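Local coordinates for secretory-abundant heat soluble protein 1 (Ramazzottius varieornatus, PDB 5XN9) that is secreted and acts as a molecular shield under water-deficient conditions, supporting desiccation tolerance, and has a lipid-binding fold related to fatty acid-binding proteins, at residues G75-N80 with I84-T89; H109-V114 with E120-V125. One frame throughout, in Å; residues are numbered along the deposited sequence.

Contact 1 (G75-N80 with I84-T89); sequences GTTQHN and IKYKYT. With EDO (1,2-ethanediol), chain K.
Tyr86 lays its phenol ring against the backbone of Gly75, a clear example of a glycine and an aromatic residue sharing one cross-strand pair. Gly75 CA stands over the ring face, 3.9 Å from the centroid of the Tyr86 ring, making a CH-pi contact 23° off the ring normal. A CB built on Gly75 would collide with Tyr86 CZ, so this close cover depends on the missing side chain. The ring is brought there by its first torsion, which sets CG between the backbone N and the carbonyl carbon (chi1 57°). Its edge also reaches Thr77, near the backbone N, with Tyr86 CE2 4.0 Å from Thr77 CB. On the same face of the sheet Thr77 and Ile84 lie side by side, Thr77 CG2 resting 3.8 Å from Ile84 CB.

The backbone fixes this register. Two bonds join Gly75 to Tyr86 and two join Thr77 to Ile84, all four of them 2.9 Å from N to O. Between them Thr76 and Lys85 form a non-hydrogen-bonded pair whose side chains take the opposite face, and Thr76 CA approaches Ile84 O to 3.3 Å in a CA-H...O contact.

Farther out, Tyr86 OH is hydrogen-bonded to Asn68 O, and Thr77 OG1 to Asn65 ND2. With an alanine in place of Tyr86, the Gly75 backbone would probably lose its aromatic cover and Asn68 O its hydroxyl partner. An ethanediol molecule lies beside Tyr86 CB and bonds weakly to Tyr88 OH.

The hairpin closes one end of the sheet order. Strand 82-91 is bonded along its other side to strand 94-101, on whose Val99 and Val101 Ile84 packs, while Tyr86 touches Val67 and Phe69 of strand 63-69 at the other end of that order.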
ATOM      1  N   GLY A  75     -11.326   4.195  -7.752  1.00 20.33           N
ATOM      2  CA  GLY A  75     -10.370   4.742  -8.686  1.00 21.95           C
ATOM      3  C   GLY A  75      -9.661   3.612  -9.408  1.00 21.73           C
ATOM      4  O   GLY A  75      -9.854   2.435  -9.096  1.00 22.60           O
ATOM      5  N   THR A  76      -8.856   3.984 -10.397  1.00 23.27           N
ATOM      6  CA  THR A  76      -8.106   3.004 -11.164  1.00 23.66           C
ATOM      7  C   THR A  76      -6.666   3.454 -11.335  1.00 25.75           C
ATOM      8  O   THR A  76      -6.363   4.651 -11.414  1.00 29.58           O
ATOM      9  CB  THR A  76      -8.703   2.742 -12.557  1.00 30.80           C
ATOM     10  OG1 THR A  76      -8.675   3.950 -13.323  1.00 37.26           O
ATOM     11  CG2 THR A  76     -10.136   2.236 -12.448  1.00 29.63           C
ATOM     12  N   THR A  77      -5.781   2.468 -11.407  1.00 26.67           N
ATOM     13  CA  THR A  77      -4.391   2.696 -11.753  1.00 27.98           C
ATOM     14  C   THR A  77      -3.935   1.540 -12.635  1.00 31.09           C
ATOM     15  O   THR A  77      -4.707   0.628 -12.951  1.00 30.37           O
ATOM     16  CB  THR A  77      -3.534   2.926 -10.495  1.00 31.10           C
ATOM     17  OG1 THR A  77      -2.214   3.346 -10.865  1.00 32.17           O
ATOM     18  CG2 THR A  77      -3.444   1.674  -9.659  1.00 31.05           C
ATOM     19  N   GLN A  78      -2.685   1.580 -13.059  1.00 38.76           N
ATOM     20  CA  GLN A  78      -2.133   0.517 -13.878  1.00 45.70           C
ATOM     21  C   GLN A  78      -0.773   0.137 -13.324  1.00 49.48           C
ATOM     22  O   GLN A  78      -0.043   0.981 -12.802  1.00 50.46           O
ATOM     23  CB  GLN A  78      -1.976   0.960 -15.338  1.00 53.15           C
ATOM     24  CG  GLN A  78      -3.287   1.149 -16.078  1.00 61.84           C
ATOM     25  CD  GLN A  78      -3.439   0.188 -17.240  1.00 70.89           C
ATOM     26  OE1 GLN A  78      -2.643   0.202 -18.179  1.00 73.19           O
ATOM     27  NE2 GLN A  78      -4.465  -0.653 -17.183  1.00 74.67           N
ATOM     28  N   HIS A  79      -0.454  -1.147 -13.416  1.00 54.64           N
ATOM     29  CA  HIS A  79       0.911  -1.620 -13.227  1.00 63.89           C
ATOM     30  C   HIS A  79       1.311  -2.348 -14.496  1.00 67.44           C
ATOM     31  O   HIS A  79       0.682  -3.347 -14.861  1.00 63.68           O
ATOM     32  CB  HIS A  79       1.036  -2.539 -12.015  1.00 71.32           C
ATOM     33  CG  HIS A  79       2.447  -2.934 -11.717  1.00 79.39           C
ATOM     34  ND1 HIS A  79       2.835  -4.245 -11.537  1.00 83.02           N
ATOM     35  CD2 HIS A  79       3.571  -2.188 -11.587  1.00 83.33           C
ATOM     36  CE1 HIS A  79       4.134  -4.288 -11.298  1.00 85.44           C
ATOM     37  NE2 HIS A  79       4.604  -3.055 -11.323  1.00 85.71           N
ATOM     38  N   ASN A  80       2.355  -1.846 -15.161  1.00 73.92           N
ATOM     39  CA  ASN A  80       2.662  -2.244 -16.532  1.00 80.24           C
ATOM     40  C   ASN A  80       1.400  -2.109 -17.381  1.00 77.37           C
ATOM     41  O   ASN A  80       0.973  -0.980 -17.656  1.00 76.52           O
ATOM     42  CB  ASN A  80       3.312  -3.624 -16.571  1.00 87.93           C
ATOM     43  CG  ASN A  80       4.715  -3.611 -15.991  1.00 94.00           C
ATOM     44  OD1 ASN A  80       4.988  -4.244 -14.971  1.00 96.69           O
ATOM     45  ND2 ASN A  80       5.613  -2.877 -16.640  1.00 95.51           N
ATOM     46  N   ILE A  84      -5.725  -1.991 -12.299  1.00 28.78           N
ATOM     47  CA  ILE A  84      -5.942  -2.179 -10.875  1.00 27.35           C
ATOM     48  C   ILE A  84      -7.071  -1.240 -10.459  1.00 26.78           C
ATOM     49  O   ILE A  84      -6.966  -0.023 -10.649  1.00 29.79           O
ATOM     50  CB  ILE A  84      -4.665  -1.864 -10.076  1.00 30.61           C
ATOM     51  CG1 ILE A  84      -3.475  -2.684 -10.592  1.00 35.32           C
ATOM     52  CG2 ILE A  84      -4.893  -2.062  -8.594  1.00 31.32           C
ATOM     53  CD1 ILE A  84      -3.688  -4.162 -10.547  1.00 38.93           C
ATOM     54  N   LYS A  85      -8.151  -1.798  -9.915  1.00 23.36           N
ATOM     55  CA  LYS A  85      -9.228  -0.997  -9.348  1.00 22.76           C
ATOM     56  C   LYS A  85      -9.047  -0.931  -7.839  1.00 20.12           C
ATOM     57  O   LYS A  85      -8.698  -1.930  -7.208  1.00 23.27           O
ATOM     58  CB  LYS A  85     -10.588  -1.613  -9.659  1.00 28.03           C
ATOM     59  CG  LYS A  85     -10.905  -1.767 -11.129  1.00 38.51           C
ATOM     60  CD  LYS A  85     -12.342  -2.238 -11.289  1.00 47.78           C
ATOM     61  CE  LYS A  85     -12.535  -3.094 -12.527  1.00 55.07           C
ATOM     62  NZ  LYS A  85     -13.898  -3.697 -12.574  1.00 59.10           N
ATOM     63  N   TYR A  86      -9.264   0.247  -7.257  1.00 19.04           N
ATOM     64  CA  TYR A  86      -9.085   0.385  -5.819  1.00 18.38           C
ATOM     65  C   TYR A  86     -10.194   1.245  -5.226  1.00 17.93           C
ATOM     66  O   TYR A  86     -10.813   2.077  -5.900  1.00 19.25           O
ATOM     67  CB  TYR A  86      -7.725   0.996  -5.457  1.00 19.58           C
ATOM     68  CG  TYR A  86      -7.474   2.350  -6.097  1.00 18.73           C
ATOM     69  CD1 TYR A  86      -7.963   3.518  -5.528  1.00 20.23           C
ATOM     70  CD2 TYR A  86      -6.748   2.452  -7.276  1.00 21.21           C
ATOM     71  CE1 TYR A  86      -7.741   4.760  -6.130  1.00 20.68           C
ATOM     72  CE2 TYR A  86      -6.520   3.671  -7.876  1.00 21.75           C
ATOM     73  CZ  TYR A  86      -7.012   4.828  -7.305  1.00 21.00           C
ATOM     74  OH  TYR A  86      -6.778   6.049  -7.911  1.00 24.79           O
ATOM     75  N   LYS A  87     -10.404   1.063  -3.926  1.00 18.25           N
ATOM     76  CA  LYS A  87     -11.243   1.980  -3.161  1.00 17.41           C
ATOM     77  C   LYS A  87     -10.675   2.042  -1.756  1.00 19.00           C
ATOM     78  O   LYS A  87     -10.571   1.008  -1.087  1.00 20.10           O
ATOM     79  CB  LYS A  87     -12.706   1.534  -3.119  1.00 21.67           C
ATOM     80  CG  LYS A  87     -13.602   2.525  -2.368  1.00 24.26           C
ATOM     81  CD  LYS A  87     -14.988   1.969  -2.086  1.00 32.13           C
ATOM     82  CE  LYS A  87     -15.721   1.643  -3.357  1.00 36.61           C
ATOM     83  NZ  LYS A  87     -17.168   1.415  -3.084  1.00 37.57           N
ATOM     84  N   TYR A  88     -10.294   3.240  -1.322  1.00 17.82           N
ATOM     85  CA  TYR A  88      -9.798   3.446   0.030  1.00 18.17           C
ATOM     86  C   TYR A  88     -10.956   3.853   0.925  1.00 19.27           C
ATOM     87  O   TYR A  88     -11.775   4.696   0.542  1.00 19.76           O
ATOM     88  CB  TYR A  88      -8.773   4.579   0.058  1.00 17.98           C
ATOM     89  CG  TYR A  88      -7.437   4.279  -0.580  1.00 17.04           C
ATOM     90  CD1 TYR A  88      -7.276   4.320  -1.958  1.00 18.31           C
ATOM     91  CD2 TYR A  88      -6.319   4.014   0.205  1.00 20.17           C
ATOM     92  CE1 TYR A  88      -6.044   4.074  -2.541  1.00 19.06           C
ATOM     93  CE2 TYR A  88      -5.088   3.767  -0.369  1.00 20.41           C
ATOM     94  CZ  TYR A  88      -4.960   3.796  -1.740  1.00 19.07           C
ATOM     95  OH  TYR A  88      -3.727   3.572  -2.307  1.00 23.39           O
ATOM     96  N   THR A  89     -10.975   3.305   2.142  1.00 19.97           N
ATOM     97  CA  THR A  89     -11.945   3.668   3.164  1.00 21.45           C
ATOM     98  C   THR A  89     -11.222   3.797   4.497  1.00 24.24           C
ATOM     99  O   THR A  89     -10.113   3.282   4.676  1.00 25.62           O
ATOM    100  CB  THR A  89     -13.048   2.615   3.289  1.00 24.27           C
ATOM    101  OG1 THR A  89     -12.445   1.357   3.611  1.00 27.00           O
ATOM    102  CG2 THR A  89     -13.817   2.483   1.982  1.00 24.81           C
TER
HETATM  103  C1  EDO K 209      -2.795   1.318  -5.367  0.90 56.68           C
HETATM  104  O1  EDO K 209      -2.219   0.070  -5.770  0.90 57.48           O
HETATM  105  C2  EDO K 209      -4.073   1.074  -4.571  0.90 54.41           C
HETATM  106  O2  EDO K 209      -3.761   0.505  -3.292  0.90 54.67           O

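Contact 2 (H109-V114 with E120-V125); sequences HDEYKV and EKTYKV. With ZN (zinc ion), chain D; ACY (acetic acid), chain L.
Lys121 runs its methylene chain alongside the ring of Tyr112, with Lys121 CD 3.6 Å from Tyr112 CE2, and ends by donating from NZ to Tyr112 OH at 3.0 Å. The chain starts anti to the backbone N (chi1 -173°) and stays extended, which carries the ammonium group to the end of the phenol. On its way Lys121 CG covers one face of the Tyr123 ring near the rim. Lys121 NZ also donates a short 2.6 Å bond to OXT of a bound acetic acid, probably as acetate, and keeps a long salt bridge of 3.7 Å to Asp110 OD2. This molecule lies at the edge of the Tyr123 ring, where Tyr123 OH donates to its O at 2.7 Å, and Arg132 grips it as well.

On the opposite face of the sheet a water donates to Glu111 OE2 and to Glu120 O, each at 2.8 Å in the conformers modelled, and also bonds to Thr122 OG1, a hydroxyl shared with Lys131, tying the two strands together. His109, in the conformer modelled, binds the zinc ion through NE2 at 2.0 Å together with Glu98 of the next strand. Six backbone hydrogen bonds hold the strands in antiparallel register.

The acetic acid probably came from the crystallisation liquor, yet a carboxyl group gripped by lysine, arginine and tyrosine inside an antiparallel beta barrel is consistent with the ligand pocket of fatty acid-binding proteins.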
ATOM      1  N   HIS A 109      -6.646  -7.088  -0.064  0.66 21.51           N
ATOM      2  CA  HIS A 109      -6.900  -6.164   1.033  0.66 20.65           C
ATOM      3  C   HIS A 109      -5.582  -5.553   1.476  0.66 22.05           C
ATOM      4  O   HIS A 109      -4.610  -6.276   1.723  0.66 26.03           O
ATOM      5  CB  HIS A 109      -7.529  -6.895   2.220  0.66 21.85           C
ATOM      6  CG  HIS A 109      -8.946  -7.307   1.993  0.66 20.12           C
ATOM      7  ND1 HIS A 109      -9.634  -8.120   2.870  0.66 22.91           N
ATOM      8  CD2 HIS A 109      -9.809  -7.017   0.991  0.66 19.77           C
ATOM      9  CE1 HIS A 109     -10.858  -8.319   2.411  0.66 22.79           C
ATOM     10  NE2 HIS A 109     -10.991  -7.654   1.277  0.66 21.33           N
ATOM     11  N   ASP A 110      -5.550  -4.228   1.573  1.00 23.15           N
ATOM     12  CA  ASP A 110      -4.438  -3.508   2.171  1.00 28.32           C
ATOM     13  C   ASP A 110      -4.969  -2.792   3.402  1.00 26.67           C
ATOM     14  O   ASP A 110      -6.076  -2.252   3.382  1.00 29.41           O
ATOM     15  CB  ASP A 110      -3.923  -2.440   1.209  1.00 38.63           C
ATOM     16  CG  ASP A 110      -2.942  -2.981   0.201  1.00 50.43           C
ATOM     17  OD1 ASP A 110      -2.564  -4.167   0.313  1.00 52.99           O
ATOM     18  OD2 ASP A 110      -2.540  -2.208  -0.692  1.00 55.96           O
ATOM     19  N   GLU A 111      -4.208  -2.827   4.482  0.51 25.36           N
ATOM     20  CA  GLU A 111      -4.562  -2.069   5.669  0.51 25.40           C
ATOM     21  C   GLU A 111      -3.345  -1.286   6.125  0.51 24.15           C
ATOM     22  O   GLU A 111      -2.213  -1.768   6.037  0.51 24.23           O
ATOM     23  CB  GLU A 111      -5.086  -2.962   6.806  0.51 27.31           C
ATOM     24  CG  GLU A 111      -5.458  -2.190   8.071  0.51 28.35           C
ATOM     25  CD  GLU A 111      -5.757  -3.090   9.254  0.51 30.88           C
ATOM     26  OE1 GLU A 111      -6.911  -3.092   9.721  0.51 33.67           O
ATOM     27  OE2 GLU A 111      -4.837  -3.794   9.716  0.51 32.01           O
ATOM     28  N   TYR A 112      -3.585  -0.064   6.584  1.00 23.72           N
ATOM     29  CA  TYR A 112      -2.546   0.799   7.137  1.00 24.87           C
ATOM     30  C   TYR A 112      -2.950   1.157   8.559  1.00 27.61           C
ATOM     31  O   TYR A 112      -3.950   1.854   8.763  1.00 29.64           O
ATOM     32  CB  TYR A 112      -2.403   2.080   6.308  1.00 25.04           C
ATOM     33  CG  TYR A 112      -2.026   1.830   4.868  1.00 24.36           C
ATOM     34  CD1 TYR A 112      -2.980   1.420   3.941  1.00 24.14           C
ATOM     35  CD2 TYR A 112      -0.714   2.005   4.431  1.00 28.42           C
ATOM     36  CE1 TYR A 112      -2.635   1.179   2.621  1.00 24.83           C
ATOM     37  CE2 TYR A 112      -0.360   1.765   3.108  1.00 28.68           C
ATOM     38  CZ  TYR A 112      -1.329   1.350   2.211  1.00 26.78           C
ATOM     39  OH  TYR A 112      -0.992   1.093   0.897  1.00 28.23           O
ATOM     40  N   LYS A 113      -2.172   0.697   9.537  1.00 28.15           N
ATOM     41  CA  LYS A 113      -2.512   0.845  10.946  1.00 32.30           C
ATOM     42  C   LYS A 113      -1.322   1.461  11.666  1.00 30.75           C
ATOM     43  O   LYS A 113      -0.238   0.867  11.701  1.00 32.77           O
ATOM     44  CB  LYS A 113      -2.853  -0.526  11.535  1.00 37.34           C
ATOM     45  CG  LYS A 113      -3.091  -0.564  13.031  1.00 46.87           C
ATOM     46  CD  LYS A 113      -3.348  -2.007  13.458  1.00 53.98           C
ATOM     47  CE  LYS A 113      -3.376  -2.188  14.974  1.00 62.04           C
ATOM     48  NZ  LYS A 113      -3.756  -3.582  15.357  1.00 67.13           N
ATOM     49  N   VAL A 114      -1.523   2.644  12.241  1.00 33.93           N
ATOM     50  CA  VAL A 114      -0.446   3.412  12.851  1.00 37.90           C
ATOM     51  C   VAL A 114      -0.506   3.191  14.355  1.00 45.06           C
ATOM     52  O   VAL A 114      -1.468   3.594  15.015  1.00 46.16           O
ATOM     53  CB  VAL A 114      -0.532   4.900  12.482  1.00 38.47           C
ATOM     54  CG1 VAL A 114       0.482   5.704  13.284  1.00 40.78           C
ATOM     55  CG2 VAL A 114      -0.301   5.079  10.991  1.00 36.92           C
ATOM     56  N   GLU A 120       1.992  -0.160  10.536  0.75 30.04           N
ATOM     57  CA  GLU A 120       1.921  -1.580  10.221  0.75 30.86           C
ATOM     58  C   GLU A 120       1.021  -1.750   9.001  0.75 28.48           C
ATOM     59  O   GLU A 120      -0.147  -1.353   9.034  0.75 27.30           O
ATOM     60  CB  GLU A 120       1.353  -2.343  11.419  0.75 38.95           C
ATOM     61  CG  GLU A 120       1.323  -3.857  11.270  0.75 46.54           C
ATOM     62  CD  GLU A 120       0.795  -4.561  12.516  0.75 56.09           C
ATOM     63  OE1 GLU A 120      -0.056  -5.466  12.371  0.75 58.65           O
ATOM     64  OE2 GLU A 120       1.227  -4.211  13.637  0.75 59.98           O
ATOM     65  N   LYS A 121       1.568  -2.308   7.922  1.00 24.71           N
ATOM     66  CA  LYS A 121       0.794  -2.578   6.719  1.00 25.37           C
ATOM     67  C   LYS A 121       0.501  -4.066   6.644  1.00 26.05           C
ATOM     68  O   LYS A 121       1.410  -4.894   6.771  1.00 28.14           O
ATOM     69  CB  LYS A 121       1.504  -2.123   5.445  1.00 28.25           C
ATOM     70  CG  LYS A 121       0.617  -2.259   4.220  1.00 32.82           C
ATOM     71  CD  LYS A 121       1.164  -1.519   3.011  1.00 36.27           C
ATOM     72  CE  LYS A 121       0.252  -1.736   1.828  1.00 40.44           C
ATOM     73  NZ  LYS A 121       0.842  -1.223   0.566  1.00 42.24           N
ATOM     74  N   THR A 122      -0.768  -4.400   6.461  1.00 25.80           N
ATOM     75  CA  THR A 122      -1.204  -5.780   6.327  1.00 27.47           C
ATOM     76  C   THR A 122      -1.693  -5.989   4.904  1.00 26.14           C
ATOM     77  O   THR A 122      -2.431  -5.158   4.367  1.00 26.05           O
ATOM     78  CB  THR A 122      -2.322  -6.079   7.325  1.00 31.51           C
ATOM     79  OG1 THR A 122      -1.842  -5.838   8.653  1.00 34.56           O
ATOM     80  CG2 THR A 122      -2.756  -7.528   7.212  1.00 32.77           C
ATOM     81  N   TYR A 123      -1.266  -7.089   4.297  1.00 28.34           N
ATOM     82  CA  TYR A 123      -1.595  -7.429   2.923  1.00 28.63           C
ATOM     83  C   TYR A 123      -2.306  -8.767   2.982  1.00 26.82           C
ATOM     84  O   TYR A 123      -1.788  -9.709   3.587  1.00 31.10           O
ATOM     85  CB  TYR A 123      -0.311  -7.618   2.096  1.00 30.12           C
ATOM     86  CG  TYR A 123       0.748  -6.524   2.209  1.00 31.65           C
ATOM     87  CD1 TYR A 123       1.517  -6.376   3.362  1.00 32.99           C
ATOM     88  CD2 TYR A 123       1.006  -5.679   1.148  1.00 31.65           C
ATOM     89  CE1 TYR A 123       2.486  -5.396   3.464  1.00 35.05           C
ATOM     90  CE2 TYR A 123       1.985  -4.695   1.233  1.00 33.78           C
ATOM     91  CZ  TYR A 123       2.721  -4.557   2.394  1.00 34.99           C
ATOM     92  OH  TYR A 123       3.694  -3.581   2.489  1.00 36.30           O
ATOM     93  N   LYS A 124      -3.480  -8.863   2.373  1.00 25.47           N
ATOM     94  CA  LYS A 124      -4.213 -10.122   2.391  1.00 26.67           C
ATOM     95  C   LYS A 124      -4.740 -10.432   1.004  1.00 26.69           C
ATOM     96  O   LYS A 124      -5.281  -9.554   0.325  1.00 27.18           O
ATOM     97  CB  LYS A 124      -5.402 -10.093   3.345  1.00 31.35           C
ATOM     98  CG  LYS A 124      -5.081 -10.133   4.821  1.00 39.74           C
ATOM     99  CD  LYS A 124      -6.383 -10.177   5.611  1.00 44.08           C
ATOM    100  CE  LYS A 124      -6.162 -10.113   7.112  1.00 48.35           C
ATOM    101  NZ  LYS A 124      -7.382  -9.611   7.794  1.00 50.83           N
ATOM    102  N   VAL A 125      -4.613 -11.692   0.597  1.00 28.76           N
ATOM    103  CA  VAL A 125      -5.279 -12.171  -0.605  1.00 31.45           C
ATOM    104  C   VAL A 125      -5.819 -13.562  -0.285  1.00 31.49           C
ATOM    105  O   VAL A 125      -5.049 -14.475   0.024  1.00 35.64           O
ATOM    106  CB  VAL A 125      -4.358 -12.165  -1.841  1.00 32.19           C
ATOM    107  CG1 VAL A 125      -3.052 -12.928  -1.585  1.00 33.66           C
ATOM    108  CG2 VAL A 125      -5.089 -12.674  -3.071  1.00 34.60           C
TER
HETATM  109 ZN    ZN D 202     -12.790  -7.359   0.340  1.00 16.78          ZN
HETATM  110  C   ACY L 210       4.347  -2.347  -0.449  1.00 48.10           C
HETATM  111  O   ACY L 210       5.019  -3.222   0.143  1.00 46.78           O
HETATM  112  OXT ACY L 210       3.331  -1.803   0.036  1.00 46.58           O
HETATM  113  CH3 ACY L 210       4.784  -1.922  -1.820  1.00 48.89           C
HETATM  114  O   HOH W   1      -2.068  -3.329   9.567  1.00 33.55           O

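In the fold
Both contacts are antiparallel beta hairpins of one sheet, joined through strand 94-101, which lies between strands 82-91 and 106-114. Contact 1 is a surface contact at the edge of the strand order, and contact 2 is partly buried and nearer the centre of the chain; their centres are about 15 Å apart and they do not touch. Place shows in the chemistry: 75-80 with 84-89 relies on an aromatic ring over bare backbone and on small aliphatic contacts, whereas 109-114 with 120-125 gathers charged and phenolic groups around a bound acetic acid molecule on one face and water and zinc on the other. Contact 2 also buries more surface, 508 against 358 Å².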